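Local coordinates for protein mercuric reductase (Metallosphaera sedula, PDB 4YWO) that probably catalyses the NADPH-dependent reduction of mercuric ion to elemental mercury, working as an FAD-containing homodimer of the pyridine nucleotide-disulfide oxidoreductase family, at residues Gly51-Asn55 and Val56-Pro60; Asp93-Val96 and Gln97-Arg100; Lys62-Leu65 and Tyr66-Glu69; Met99-Thr102 and Lys103-Leu107. All blocks are in the same frame, centred on the assembly; numbering follows the deposited sequence.

How the interactions relate
Interactions 1 and 3 are buried and touch the flavin cofactor; interaction 2 is partly buried, and interaction 4 lies at the surface. Helix 58-78 carries interaction 3 and part of interaction 1, while helix 87-110 carries interactions 2 and 4, which share Met-99 and Arg-100. The two helices meet where Val-59 packs on Met-99 and Leu-95 on Arg-63, and Asn-55 probably accepts a hydrogen bond from Arg-100. The chemistry changes with depth: paired cysteines and phosphate-binding groups in interaction 1, a lysine at the flavin in interaction 3, regular helix bonds with a Leu-Met pair in interaction 2, and charged pairs round a pi-type turn in interaction 4.

Interaction 1 of 4, residues Gly51-Asn55 and Val56-Pro60; sequences GTCVN and VGCVP. With FAD (flavin-adenine dinucleotide), chain B.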
loop_
_atom_site.group_PDB
_atom_site.type_symbol
_atom_site.label_atom_id
_atom_site.label_comp_id
_atom_site.label_asym_id
_atom_site.label_seq_id
_atom_site.Cartn_x
_atom_site.Cartn_y
_atom_site.Cartn_z
ATOM N N GLY A 51 15.660 2.453 -22.574
ATOM C CA GLY A 51 16.543 3.144 -21.687
ATOM C C GLY A 51 16.850 2.477 -20.369
ATOM O O GLY A 51 17.023 1.256 -20.344
ATOM N N THR A 52 17.062 3.248 -19.317
ATOM C CA THR A 52 17.620 2.743 -18.114
ATOM C C THR A 52 16.670 1.889 -17.298
ATOM O O THR A 52 17.100 0.835 -16.805
ATOM C CB THR A 52 18.088 3.929 -17.241
ATOM O OG1 THR A 52 19.188 4.588 -17.961
ATOM C CG2 THR A 52 18.581 3.481 -15.880
ATOM N N CYS A 53 15.447 2.371 -17.103
ATOM C CA CYS A 53 14.503 1.766 -16.173
ATOM C C CYS A 53 14.311 0.275 -16.402
ATOM O O CYS A 53 14.513 -0.532 -15.495
ATOM C CB CYS A 53 13.151 2.482 -16.247
ATOM S SG CYS A 53 11.867 1.766 -15.195
ATOM N N VAL A 54 13.912 -0.085 -17.615
ATOM C CA VAL A 54 13.593 -1.469 -17.916
ATOM C C VAL A 54 14.806 -2.335 -18.007
ATOM O O VAL A 54 14.782 -3.523 -17.718
ATOM C CB VAL A 54 12.625 -1.582 -19.131
ATOM C CG1 VAL A 54 13.317 -1.303 -20.453
ATOM C CG2 VAL A 54 11.998 -2.944 -19.171
ATOM N N ASN A 55 15.921 -1.785 -18.489
ATOM C CA ASN A 55 17.096 -2.598 -18.830
ATOM C C ASN A 55 18.104 -2.754 -17.769
ATOM O O ASN A 55 18.638 -3.888 -17.560
ATOM C CB ASN A 55 17.775 -1.969 -20.075
ATOM C CG ASN A 55 16.903 -2.114 -21.302
ATOM O OD1 ASN A 55 16.552 -3.209 -21.696
ATOM N ND2 ASN A 55 16.517 -0.997 -21.892
ATOM N N VAL A 56 18.423 -1.704 -17.033
ATOM C CA VAL A 56 19.481 -1.727 -16.025
ATOM C C VAL A 56 19.148 -0.927 -14.796
ATOM O O VAL A 56 20.036 -0.574 -13.978
ATOM C CB VAL A 56 20.856 -1.190 -16.526
ATOM C CG1 VAL A 56 21.476 -2.145 -17.523
ATOM C CG2 VAL A 56 20.677 0.216 -17.084
ATOM N N GLY A 57 17.873 -0.724 -14.562
ATOM C CA GLY A 57 17.455 0.165 -13.510
ATOM C C GLY A 57 16.342 -0.474 -12.673
ATOM O O GLY A 57 16.649 -1.551 -12.107
ATOM N N CYS A 58 15.195 0.187 -12.566
ATOM C CA CYS A 58 14.151 -0.165 -11.621
ATOM C C CYS A 58 13.655 -1.587 -11.779
ATOM O O CYS A 58 13.397 -2.267 -10.786
ATOM C CB CYS A 58 12.977 0.811 -11.739
ATOM S SG CYS A 58 13.335 2.296 -12.705
ATOM N N VAL A 59 13.506 -2.046 -13.016
ATOM C CA VAL A 59 12.919 -3.388 -13.192
ATOM C C VAL A 59 13.856 -4.535 -12.743
ATOM O O VAL A 59 13.488 -5.341 -11.866
ATOM C CB VAL A 59 12.413 -3.591 -14.622
ATOM C CG1 VAL A 59 12.057 -5.001 -14.870
ATOM C CG2 VAL A 59 11.260 -2.631 -14.838
ATOM N N PRO A 60 15.126 -4.596 -13.247
ATOM C CA PRO A 60 15.962 -5.690 -12.795
ATOM C C PRO A 60 16.368 -5.550 -11.283
ATOM O O PRO A 60 16.496 -6.593 -10.579
ATOM C CB PRO A 60 17.245 -5.521 -13.651
ATOM C CG PRO A 60 17.083 -4.165 -14.261
ATOM C CD PRO A 60 15.701 -3.907 -14.429
HETATM P PA FAD B . 17.080 7.364 -20.007
HETATM O O1A FAD B . 16.030 6.282 -19.931
HETATM O O2A FAD B . 18.530 7.025 -19.751
HETATM O O5B FAD B . 16.975 8.067 -21.452
HETATM C C5B FAD B . 18.138 8.245 -22.257
HETATM C C4B FAD B . 18.037 7.363 -23.495
HETATM O O4B FAD B . 18.236 8.155 -24.669
HETATM C C3B FAD B . 19.096 6.272 -23.484
HETATM O O3B FAD B . 18.475 4.984 -23.508
HETATM C C2B FAD B . 19.926 6.473 -24.736
HETATM O O2B FAD B . 19.841 5.313 -25.570
HETATM C C1B FAD B . 19.333 7.675 -25.453
HETATM N N9A FAD B . 20.360 8.738 -25.582
HETATM C C8A FAD B . 21.105 9.238 -24.579
HETATM N N7A FAD B . 21.952 10.199 -25.030
HETATM C C5A FAD B . 21.751 10.325 -26.355
HETATM C C6A FAD B . 22.311 11.158 -27.445
HETATM N N6A FAD B . 23.281 12.072 -27.202
HETATM N N1A FAD B . 21.821 10.975 -28.692
HETATM C C2A FAD B . 20.857 10.071 -28.947
HETATM N N3A FAD B . 20.304 9.283 -28.006
HETATM C C4A FAD B . 20.700 9.361 -26.714
HETATM N N1 FAD B . 13.495 5.137 -10.630
HETATM C C2 FAD B . 12.321 4.847 -10.014
HETATM O O2 FAD B . 11.378 5.662 -10.105
HETATM N N3 FAD B . 12.131 3.717 -9.309
HETATM C C4 FAD B . 13.089 2.795 -9.164
HETATM O O4 FAD B . 12.881 1.754 -8.502
HETATM C C4X FAD B . 14.404 3.035 -9.807
HETATM N N5 FAD B . 15.423 2.153 -9.708
HETATM C C5X FAD B . 16.612 2.401 -10.306
HETATM C C6 FAD B . 17.646 1.480 -10.191
HETATM C C7 FAD B . 18.871 1.726 -10.802
HETATM C C7M FAD B . 19.990 0.726 -10.676
HETATM C C8 FAD B . 19.076 2.977 -11.580
HETATM C C8M FAD B . 20.404 3.241 -12.241
HETATM C C9 FAD B . 18.046 3.901 -11.698
HETATM C C9A FAD B . 16.822 3.654 -11.087
HETATM N N10 FAD B . 15.771 4.585 -11.201
HETATM C C10 FAD B . 14.548 4.296 -10.567
HETATM C "C1'" FAD B . 15.946 5.825 -11.962
HETATM C "C2'" FAD B . 15.265 5.690 -13.318
HETATM O "O2'" FAD B . 15.713 4.492 -13.961
HETATM C "C3'" FAD B . 15.573 6.889 -14.206
HETATM O "O3'" FAD B . 15.272 8.097 -13.499
HETATM C "C4'" FAD B . 14.760 6.838 -15.494
HETATM O "O4'" FAD B . 15.197 5.734 -16.292
HETATM C "C5'" FAD B . 14.912 8.130 -16.288
HETATM O "O5'" FAD B . 14.638 7.878 -17.665
HETATM P P FAD B . 15.103 8.925 -18.795
HETATM O O1P FAD B . 14.362 8.601 -20.071
HETATM O O2P FAD B . 15.028 10.315 -18.212
HETATM O O3P FAD B . 16.654 8.550 -19.006
#
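Cys-53 and Cys-58 are the redox-active cysteine pair of the FAD domain, seen as a disulfide in this protein, on a CxxxxC loop joining a short, weakly bonded helix to the start of helix 58-78. Here Cys-53 SG and Cys-58 SG stand 2.9 Å apart, longer than a closed disulfide, which is consistent with at least partial reduction. Cys-58 SG nearly eclipses its own backbone N (chi1 -13°), a strained rotation that sets it over a face of the flavin, 3.2 Å from FAD C10. Cys-53 SG lies beyond it, anti to its backbone N (chi1 177°).

Thr-52 grips the diphosphate twice, its backbone N donating to FAD O1A at 3.3 Å and its OG1 to FAD O2A at 3.1 Å. Its CG2 lies between FAD O2' and Val-56 CG2, and the Thr-52 and Val-56 side chains cross at about a right angle. The loop is held by backbone bonds: Val-56 N to Thr-52 O at 2.9 Å, and Val-59 N to Cys-53 O at 3.1 Å and almost straight (173°). Asn-55 ND2 donates in the carbonyl plane to a lone pair of Gly-51 O at 2.8 Å. Val-54 O, by contrast, is buried without a polar partner, with Pro-60 CD 3.4 Å from it. Gly-57 is the N-cap residue of the next helix.

Phe-437 of the second subunit packs on both cysteines, and Glu-314 of helix 314-330 touches them too. Helix 51-56 follows strand 42-45 of the parallel sheet; its Val-54, with Val-59 of helix 58-78, rests on Met-99 of helix 87-110.

Interaction 2 of 4, residues Asp93-Val96 and Gln97-Arg100; sequences DGLV and QEMR
Leu-95 and Met-99 lie side by side one turn apart on helix 87-110, pointing the same way, with Leu-95 CD1 3.5 Å from Met-99 SD. The Leu-95 branch gets there because CG is anti to the backbone N (chi1 170°), and CD1 then bends forward along the helix.

The backbone here is regular alpha helix, each carbonyl paired four residues on. Gln-97 N donates to Asp-93 O at 2.9 Å; Glu-98 N to Gly-94 O at 3.0 Å; Met-99 N to Leu-95 O at 2.8 Å; and Arg-100 N to Val-96 O, also at 2.8 Å. Gln-97 runs extended beyond CG past the Asp-93 carbonyl, with CG, not the side-chain amide, its nearest side-chain atom to Asp-93 O, at 3.2 Å. Arg-100 passes Val-96 CG1, its NH2 3.9 Å away, and spends that NH2 on Asn-55 OD1. Glu-98 O receives the hydroxyl of Thr-102 in the next turn, while Glu-98 OE2 makes a long, weak ion pair with Arg-387 of the second subunit.

The helix faces its partners through Leu-95, which touches Arg-63 of helix 58-78 and packs on Arg-387 of the second subunit, and through Val-96, which touches Asn-55 of helix 51-56.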
loop_
_atom_site.group_PDB
_atom_site.type_symbol
_atom_site.label_atom_id
_atom_site.label_comp_id
_atom_site.label_asym_id
_atom_site.label_seq_id
_atom_site.Cartn_x
_atom_site.Cartn_y
_atom_site.Cartn_z
ATOM N N ASP A 93 16.849 -11.879 -16.627
ATOM C CA ASP A 93 16.994 -11.339 -18.012
ATOM C C ASP A 93 15.783 -11.697 -18.900
ATOM O O ASP A 93 15.328 -10.900 -19.702
ATOM C CB ASP A 93 18.257 -11.884 -18.673
ATOM C CG ASP A 93 19.543 -11.372 -18.054
ATOM O OD1 ASP A 93 19.605 -10.362 -17.336
ATOM O OD2 ASP A 93 20.578 -11.990 -18.374
ATOM N N GLY A 94 15.144 -12.813 -18.638
ATOM C CA GLY A 94 13.879 -13.115 -19.298
ATOM C C GLY A 94 12.714 -12.150 -19.064
ATOM O O GLY A 94 11.954 -11.811 -19.980
ATOM N N LEU A 95 12.572 -11.721 -17.804
ATOM C CA LEU A 95 11.542 -10.757 -17.429
ATOM C C LEU A 95 11.859 -9.402 -18.082
ATOM O O LEU A 95 10.961 -8.752 -18.604
ATOM C CB LEU A 95 11.525 -10.639 -15.885
ATOM C CG LEU A 95 10.663 -9.505 -15.400
ATOM C CD1 LEU A 95 9.194 -9.729 -15.679
ATOM C CD2 LEU A 95 10.854 -9.384 -13.885
ATOM N N VAL A 96 13.126 -9.005 -18.086
ATOM C CA VAL A 96 13.549 -7.741 -18.672
ATOM C C VAL A 96 13.159 -7.765 -20.151
ATOM O O VAL A 96 12.554 -6.850 -20.719
ATOM C CB VAL A 96 15.061 -7.479 -18.480
ATOM C CG1 VAL A 96 15.528 -6.331 -19.336
ATOM C CG2 VAL A 96 15.345 -7.158 -17.017
ATOM N N GLN A 97 13.549 -8.840 -20.818
ATOM C CA GLN A 97 13.192 -8.991 -22.283
ATOM C C GLN A 97 11.745 -8.960 -22.630
ATOM O O GLN A 97 11.297 -8.278 -23.566
ATOM C CB GLN A 97 13.834 -10.289 -22.815
ATOM C CG GLN A 97 15.359 -10.140 -22.820
ATOM C CD GLN A 97 16.110 -11.456 -23.036
ATOM O OE1 GLN A 97 15.529 -12.454 -23.502
ATOM N NE2 GLN A 97 17.402 -11.467 -22.680
ATOM N N GLU A 98 10.931 -9.643 -21.810
ATOM C CA GLU A 98 9.519 -9.611 -21.945
ATOM C C GLU A 98 8.953 -8.222 -21.688
ATOM O O GLU A 98 8.117 -7.724 -22.451
ATOM C CB GLU A 98 8.831 -10.584 -20.957
ATOM C CG GLU A 98 7.306 -10.450 -20.982
ATOM C CD GLU A 98 6.558 -10.756 -19.650
ATOM O OE1 GLU A 98 5.323 -10.623 -19.689
ATOM O OE2 GLU A 98 7.121 -11.140 -18.583
ATOM N N MET A 99 9.407 -7.567 -20.632
ATOM C CA MET A 99 8.862 -6.251 -20.366
ATOM C C MET A 99 9.293 -5.193 -21.397
ATOM O O MET A 99 8.542 -4.299 -21.729
ATOM C CB MET A 99 9.211 -5.836 -18.944
ATOM C CG MET A 99 8.550 -6.752 -17.935
ATOM S SD MET A 99 8.776 -6.305 -16.148
ATOM C CE MET A 99 8.510 -4.585 -16.575
ATOM N N ARG A 100 10.508 -5.332 -21.895
ATOM C CA ARG A 100 11.070 -4.417 -22.921
ATOM C C ARG A 100 10.200 -4.566 -24.176
ATOM O O ARG A 100 9.790 -3.576 -24.810
ATOM C CB ARG A 100 12.526 -4.648 -23.195
ATOM C CG ARG A 100 13.125 -3.653 -24.193
ATOM C CD ARG A 100 14.343 -4.263 -24.858
ATOM N NE ARG A 100 15.341 -4.569 -23.920
ATOM C CZ ARG A 100 16.062 -5.681 -23.883
ATOM N NH1 ARG A 100 15.890 -6.724 -24.690
ATOM N NH2 ARG A 100 16.926 -5.735 -22.946
#

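Interaction 3 of 4, residues Lys62-Leu65 and Tyr66-Glu69; sequences KRML and YIAE. With FAD (flavin-adenine dinucleotide), chain B.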
loop_
_atom_site.group_PDB
_atom_site.type_symbol
_atom_site.label_atom_id
_atom_site.label_comp_id
_atom_site.label_asym_id
_atom_site.label_seq_id
_atom_site.Cartn_x
_atom_site.Cartn_y
_atom_site.Cartn_z
ATOM N N LYS A 62 14.537 -4.217 -8.744
ATOM C CA LYS A 62 13.407 -4.666 -7.863
ATOM C C LYS A 62 13.241 -6.144 -7.984
ATOM O O LYS A 62 12.810 -6.791 -7.027
ATOM C CB LYS A 62 12.152 -3.813 -8.143
ATOM C CG LYS A 62 12.085 -2.463 -7.313
ATOM C CD LYS A 62 13.419 -1.657 -7.074
ATOM C CE LYS A 62 13.615 -0.516 -7.873
ATOM N NZ LYS A 62 14.973 -0.030 -7.457
ATOM N N ARG A 63 13.458 -6.729 -9.155
ATOM C CA ARG A 63 13.350 -8.171 -9.237
ATOM C C ARG A 63 14.357 -8.837 -8.336
ATOM O O ARG A 63 14.030 -9.801 -7.614
ATOM C CB ARG A 63 13.492 -8.651 -10.685
ATOM C CG ARG A 63 13.552 -10.168 -10.840
ATOM C CD ARG A 63 12.188 -10.795 -10.441
ATOM N NE ARG A 63 12.170 -12.153 -10.889
ATOM C CZ ARG A 63 11.142 -12.949 -10.711
ATOM N NH1 ARG A 63 10.039 -12.531 -10.113
ATOM N NH2 ARG A 63 11.272 -14.230 -11.087
ATOM N N MET A 64 15.616 -8.379 -8.379
ATOM C CA MET A 64 16.611 -9.055 -7.551
ATOM C C MET A 64 16.368 -8.813 -6.043
ATOM O O MET A 64 16.585 -9.692 -5.198
ATOM C CB MET A 64 17.992 -8.603 -7.869
ATOM C CG MET A 64 18.464 -8.956 -9.258
ATOM S SD MET A 64 18.140 -10.692 -9.729
ATOM C CE MET A 64 18.902 -11.594 -8.512
ATOM N N LEU A 65 15.806 -7.663 -5.667
ATOM C CA LEU A 65 15.479 -7.444 -4.260
ATOM C C LEU A 65 14.328 -8.309 -3.828
ATOM O O LEU A 65 14.333 -8.760 -2.668
ATOM C CB LEU A 65 15.076 -5.927 -3.997
ATOM C CG LEU A 65 16.279 -4.979 -4.008
ATOM C CD1 LEU A 65 15.784 -3.566 -4.213
ATOM C CD2 LEU A 65 16.973 -5.076 -2.700
ATOM N N TYR A 66 13.389 -8.612 -4.721
ATOM C CA TYR A 66 12.242 -9.536 -4.444
ATOM C C TYR A 66 12.782 -10.941 -4.168
ATOM O O TYR A 66 12.441 -11.577 -3.146
ATOM C CB TYR A 66 11.234 -9.493 -5.554
ATOM C CG TYR A 66 10.246 -10.637 -5.478
ATOM C CD1 TYR A 66 9.263 -10.602 -4.561
ATOM C CD2 TYR A 66 10.343 -11.728 -6.349
ATOM C CE1 TYR A 66 8.371 -11.667 -4.510
ATOM C CE2 TYR A 66 9.460 -12.778 -6.288
ATOM C CZ TYR A 66 8.545 -12.752 -5.325
ATOM O OH TYR A 66 7.657 -13.864 -5.328
ATOM N N ILE A 67 13.649 -11.368 -5.067
ATOM C CA ILE A 67 14.284 -12.728 -4.911
ATOM C C ILE A 67 15.044 -12.771 -3.617
ATOM O O ILE A 67 14.911 -13.752 -2.826
ATOM C CB ILE A 67 15.238 -12.995 -6.062
ATOM C CG1 ILE A 67 14.395 -13.204 -7.271
ATOM C CG2 ILE A 67 15.966 -14.331 -5.777
ATOM C CD1 ILE A 67 15.194 -13.314 -8.476
ATOM N N ALA A 68 15.815 -11.743 -3.292
ATOM C CA ALA A 68 16.537 -11.662 -2.054
ATOM C C ALA A 68 15.576 -11.812 -0.813
ATOM O O ALA A 68 15.911 -12.456 0.182
ATOM C CB ALA A 68 17.390 -10.483 -1.919
ATOM N N GLU A 69 14.510 -11.052 -0.852
ATOM C CA GLU A 69 13.527 -11.044 0.189
ATOM C C GLU A 69 12.868 -12.411 0.424
ATOM O O GLU A 69 12.696 -12.825 1.584
ATOM C CB GLU A 69 12.454 -9.968 -0.079
ATOM C CG GLU A 69 11.304 -10.028 0.907
ATOM C CD GLU A 69 10.026 -10.839 0.464
ATOM O OE1 GLU A 69 9.556 -10.688 -0.718
ATOM O OE2 GLU A 69 9.425 -11.585 1.362
HETATM P PA FAD B . 17.080 7.364 -20.007
HETATM O O1A FAD B . 16.030 6.282 -19.931
HETATM O O2A FAD B . 18.530 7.025 -19.751
HETATM O O5B FAD B . 16.975 8.067 -21.452
HETATM C C5B FAD B . 18.138 8.245 -22.257
HETATM C C4B FAD B . 18.037 7.363 -23.495
HETATM O O4B FAD B . 18.236 8.155 -24.669
HETATM C C3B FAD B . 19.096 6.272 -23.484
HETATM O O3B FAD B . 18.475 4.984 -23.508
HETATM C C2B FAD B . 19.926 6.473 -24.736
HETATM O O2B FAD B . 19.841 5.313 -25.570
HETATM C C1B FAD B . 19.333 7.675 -25.453
HETATM N N9A FAD B . 20.360 8.738 -25.582
HETATM C C8A FAD B . 21.105 9.238 -24.579
HETATM N N7A FAD B . 21.952 10.199 -25.030
HETATM C C5A FAD B . 21.751 10.325 -26.355
HETATM C C6A FAD B . 22.311 11.158 -27.445
HETATM N N6A FAD B . 23.281 12.072 -27.202
HETATM N N1A FAD B . 21.821 10.975 -28.692
HETATM C C2A FAD B . 20.857 10.071 -28.947
HETATM N N3A FAD B . 20.304 9.283 -28.006
HETATM C C4A FAD B . 20.700 9.361 -26.714
HETATM N N1 FAD B . 13.495 5.137 -10.630
HETATM C C2 FAD B . 12.321 4.847 -10.014
HETATM O O2 FAD B . 11.378 5.662 -10.105
HETATM N N3 FAD B . 12.131 3.717 -9.309
HETATM C C4 FAD B . 13.089 2.795 -9.164
HETATM O O4 FAD B . 12.881 1.754 -8.502
HETATM C C4X FAD B . 14.404 3.035 -9.807
HETATM N N5 FAD B . 15.423 2.153 -9.708
HETATM C C5X FAD B . 16.612 2.401 -10.306
HETATM C C6 FAD B . 17.646 1.480 -10.191
HETATM C C7 FAD B . 18.871 1.726 -10.802
HETATM C C7M FAD B . 19.990 0.726 -10.676
HETATM C C8 FAD B . 19.076 2.977 -11.580
HETATM C C8M FAD B . 20.404 3.241 -12.241
HETATM C C9 FAD B . 18.046 3.901 -11.698
HETATM C C9A FAD B . 16.822 3.654 -11.087
HETATM N N10 FAD B . 15.771 4.585 -11.201
HETATM C C10 FAD B . 14.548 4.296 -10.567
HETATM C "C1'" FAD B . 15.946 5.825 -11.962
HETATM C "C2'" FAD B . 15.265 5.690 -13.318
HETATM O "O2'" FAD B . 15.713 4.492 -13.961
HETATM C "C3'" FAD B . 15.573 6.889 -14.206
HETATM O "O3'" FAD B . 15.272 8.097 -13.499
HETATM C "C4'" FAD B . 14.760 6.838 -15.494
HETATM O "O4'" FAD B . 15.197 5.734 -16.292
HETATM C "C5'" FAD B . 14.912 8.130 -16.288
HETATM O "O5'" FAD B . 14.638 7.878 -17.665
HETATM P P FAD B . 15.103 8.925 -18.795
HETATM O O1P FAD B . 14.362 8.601 -20.071
HETATM O O2P FAD B . 15.028 10.315 -18.212
HETATM O O3P FAD B . 16.654 8.550 -19.006
#
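Tyr-66, Ile-67 and Arg-63 lose the most surface where successive turns of helix 58-78 meet, the alpha helix that begins at Cys-58 of the redox cysteine pair in the FAD domain. Arg-63 and Tyr-66 run side by side in the same direction. The guanidinium and ring planes are 23° apart, and Arg-63 NH1 is 3.9 Å from both Tyr-66 CD2 and Tyr-66 CE2, approaching the ring obliquely. Arg-63 reaches this place with CG anti to the backbone N (chi1 173°) and a bend at the next bond, beyond which the chain is extended. Its NH1 is spent on the second subunit, where it donates to Ile-383 O and Asn-385 OD1. Two bonds from this one nitrogen to another chain restrain the group that lies along Tyr-66.

The backbone supplies the framework. Ile-67 N donates to Arg-63 O at 3.0 Å (168°), and Tyr-66 N to Lys-62 O, also at 3.0 Å. Lys-62, at the head of this segment, turns away from Tyr-66 towards the cofactor: its NZ donates to FAD N5 at 3.2 Å and forms a salt bridge with Glu-188. Contact of its CE with the flavin carbonyl is too close to be reliable, so the exact position of the amino end is doubtful. Leu-65 packs on Glu-188 and Met-192 of helix 184-194, while Met-64 bridges to helix 87-110.

Ile-67 completes the group. Its CG1 rests 3.4 Å from Arg-63 O, and its CD1 lies between two partners, Arg-63 NE at 4.0 Å and Met-64 CE at 4.1 Å.

Interaction 4 of 4, residues Met99-Thr102 and Lys103-Leu107; sequences MRKT and KYEDL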
loop_
_atom_site.group_PDB
_atom_site.type_symbol
_atom_site.label_atom_id
_atom_site.label_comp_id
_atom_site.label_asym_id
_atom_site.label_seq_id
_atom_site.Cartn_x
_atom_site.Cartn_y
_atom_site.Cartn_z
ATOM N N MET A 99 9.407 -7.567 -20.632
ATOM C CA MET A 99 8.862 -6.251 -20.366
ATOM C C MET A 99 9.293 -5.193 -21.397
ATOM O O MET A 99 8.542 -4.299 -21.729
ATOM C CB MET A 99 9.211 -5.836 -18.944
ATOM C CG MET A 99 8.550 -6.752 -17.935
ATOM S SD MET A 99 8.776 -6.305 -16.148
ATOM C CE MET A 99 8.510 -4.585 -16.575
ATOM N N ARG A 100 10.508 -5.332 -21.895
ATOM C CA ARG A 100 11.070 -4.417 -22.921
ATOM C C ARG A 100 10.200 -4.566 -24.176
ATOM O O ARG A 100 9.790 -3.576 -24.810
ATOM C CB ARG A 100 12.526 -4.648 -23.195
ATOM C CG ARG A 100 13.125 -3.653 -24.193
ATOM C CD ARG A 100 14.343 -4.263 -24.858
ATOM N NE ARG A 100 15.341 -4.569 -23.920
ATOM C CZ ARG A 100 16.062 -5.681 -23.883
ATOM N NH1 ARG A 100 15.890 -6.724 -24.690
ATOM N NH2 ARG A 100 16.926 -5.735 -22.946
ATOM N N LYS A 101 9.845 -5.799 -24.493
ATOM C CA LYS A 101 8.967 -6.038 -25.655
ATOM C C LYS A 101 7.577 -5.454 -25.475
ATOM O O LYS A 101 7.125 -4.637 -26.271
ATOM C CB LYS A 101 8.913 -7.510 -26.041
ATOM C CG LYS A 101 8.110 -7.773 -27.321
ATOM C CD LYS A 101 8.352 -9.185 -27.788
ATOM C CE LYS A 101 7.687 -9.423 -29.156
ATOM N NZ LYS A 101 6.211 -9.118 -29.100
ATOM N N THR A 102 6.891 -5.793 -24.396
ATOM C CA THR A 102 5.483 -5.452 -24.253
ATOM C C THR A 102 5.240 -3.971 -23.988
ATOM O O THR A 102 4.301 -3.388 -24.509
ATOM C CB THR A 102 4.821 -6.315 -23.122
ATOM O OG1 THR A 102 5.510 -6.113 -21.882
ATOM C CG2 THR A 102 4.962 -7.718 -23.433
ATOM N N LYS A 103 6.160 -3.349 -23.256
ATOM C CA LYS A 103 6.046 -1.976 -22.782
ATOM C C LYS A 103 6.737 -0.930 -23.655
ATOM O O LYS A 103 6.486 0.281 -23.476
ATOM C CB LYS A 103 6.553 -1.856 -21.338
ATOM C CG LYS A 103 5.884 -2.831 -20.355
ATOM C CD LYS A 103 4.543 -2.318 -19.830
ATOM C CE LYS A 103 3.512 -2.014 -20.925
ATOM N NZ LYS A 103 2.112 -1.876 -20.428
ATOM N N TYR A 104 7.643 -1.357 -24.526
ATOM C CA TYR A 104 8.412 -0.434 -25.368
ATOM C C TYR A 104 8.475 -0.856 -26.828
ATOM O O TYR A 104 7.925 -0.159 -27.637
ATOM C CB TYR A 104 9.842 -0.258 -24.823
ATOM C CG TYR A 104 9.818 0.308 -23.403
ATOM C CD1 TYR A 104 9.678 1.686 -23.188
ATOM C CD2 TYR A 104 9.899 -0.518 -22.324
ATOM C CE1 TYR A 104 9.649 2.203 -21.956
ATOM C CE2 TYR A 104 9.897 0.008 -21.052
ATOM C CZ TYR A 104 9.783 1.342 -20.869
ATOM O OH TYR A 104 9.731 1.903 -19.570
ATOM N N GLU A 105 9.071 -2.012 -27.157
ATOM C CA GLU A 105 9.220 -2.373 -28.557
ATOM C C GLU A 105 7.865 -2.497 -29.233
ATOM O O GLU A 105 7.671 -2.061 -30.406
ATOM C CB GLU A 105 10.015 -3.675 -28.708
ATOM C CG GLU A 105 11.490 -3.519 -28.293
ATOM C CD GLU A 105 12.315 -4.801 -27.934
ATOM O OE1 GLU A 105 11.768 -5.899 -27.783
ATOM O OE2 GLU A 105 13.556 -4.666 -27.778
ATOM N N ASP A 106 6.880 -3.061 -28.559
ATOM C CA ASP A 106 5.595 -3.230 -29.230
ATOM C C ASP A 106 4.929 -1.875 -29.487
ATOM O O ASP A 106 4.096 -1.749 -30.372
ATOM C CB ASP A 106 4.626 -4.103 -28.416
ATOM C CG ASP A 106 4.954 -5.628 -28.494
ATOM O OD1 ASP A 106 5.787 -6.104 -29.291
ATOM O OD2 ASP A 106 4.360 -6.339 -27.665
ATOM N N LEU A 107 5.246 -0.876 -28.667
ATOM C CA LEU A 107 4.663 0.461 -28.854
ATOM C C LEU A 107 5.170 1.190 -30.111
ATOM O O LEU A 107 4.488 2.109 -30.598
ATOM C CB LEU A 107 4.865 1.318 -27.634
ATOM C CG LEU A 107 4.246 0.772 -26.355
ATOM C CD1 LEU A 107 4.153 1.928 -25.354
ATOM C CD2 LEU A 107 2.927 0.114 -26.652
HETATM O O HOH W 1 13.047 -7.401 -25.750
#
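The Tyr-104 ring has Arg-100 O at its edge and in its plane, 3.9 Å from Tyr-104 CD2, and meets Phe-28 edge-to-face. The second flat pair is Arg-100 and Glu-105: guanidinium and carboxylate are turned 52° against each other, with Glu-105 OE2 near the guanidinium plane at its edge. They lie at a wider pi-type turn, 103-105, in helix 87-110.

Lys-103 N still donates to Met-99 O four residues back, but Glu-105 N reaches Arg-100 O at 2.9 Å (167°) and Asp-106 N reaches Lys-101 O at 2.8 Å, both five residues back. Arg-100 O also takes a weak bond from Tyr-104 N, at 3.1 Å.

This spacing brings residues five apart together. Glu-105 OE2 comes 3.1 Å from Arg-100 CD, but Arg-100 NE stays 4.3 Å from OE2, beyond a salt bridge; a water links the two groups instead, accepting from Arg-100 NH1 and donating to Glu-105 OE1 at 2.8 Å. Arg-100 NH2 is hydrogen-bonded to Asn-55 of helix 51-56. Lys-101 runs extended until its last bond turns (chi4 -56°), carrying NZ across to Asp-106. Lys-101 NZ forms a salt bridge with Asp-106 OD1 at 3.0 Å, on the syn lone pair.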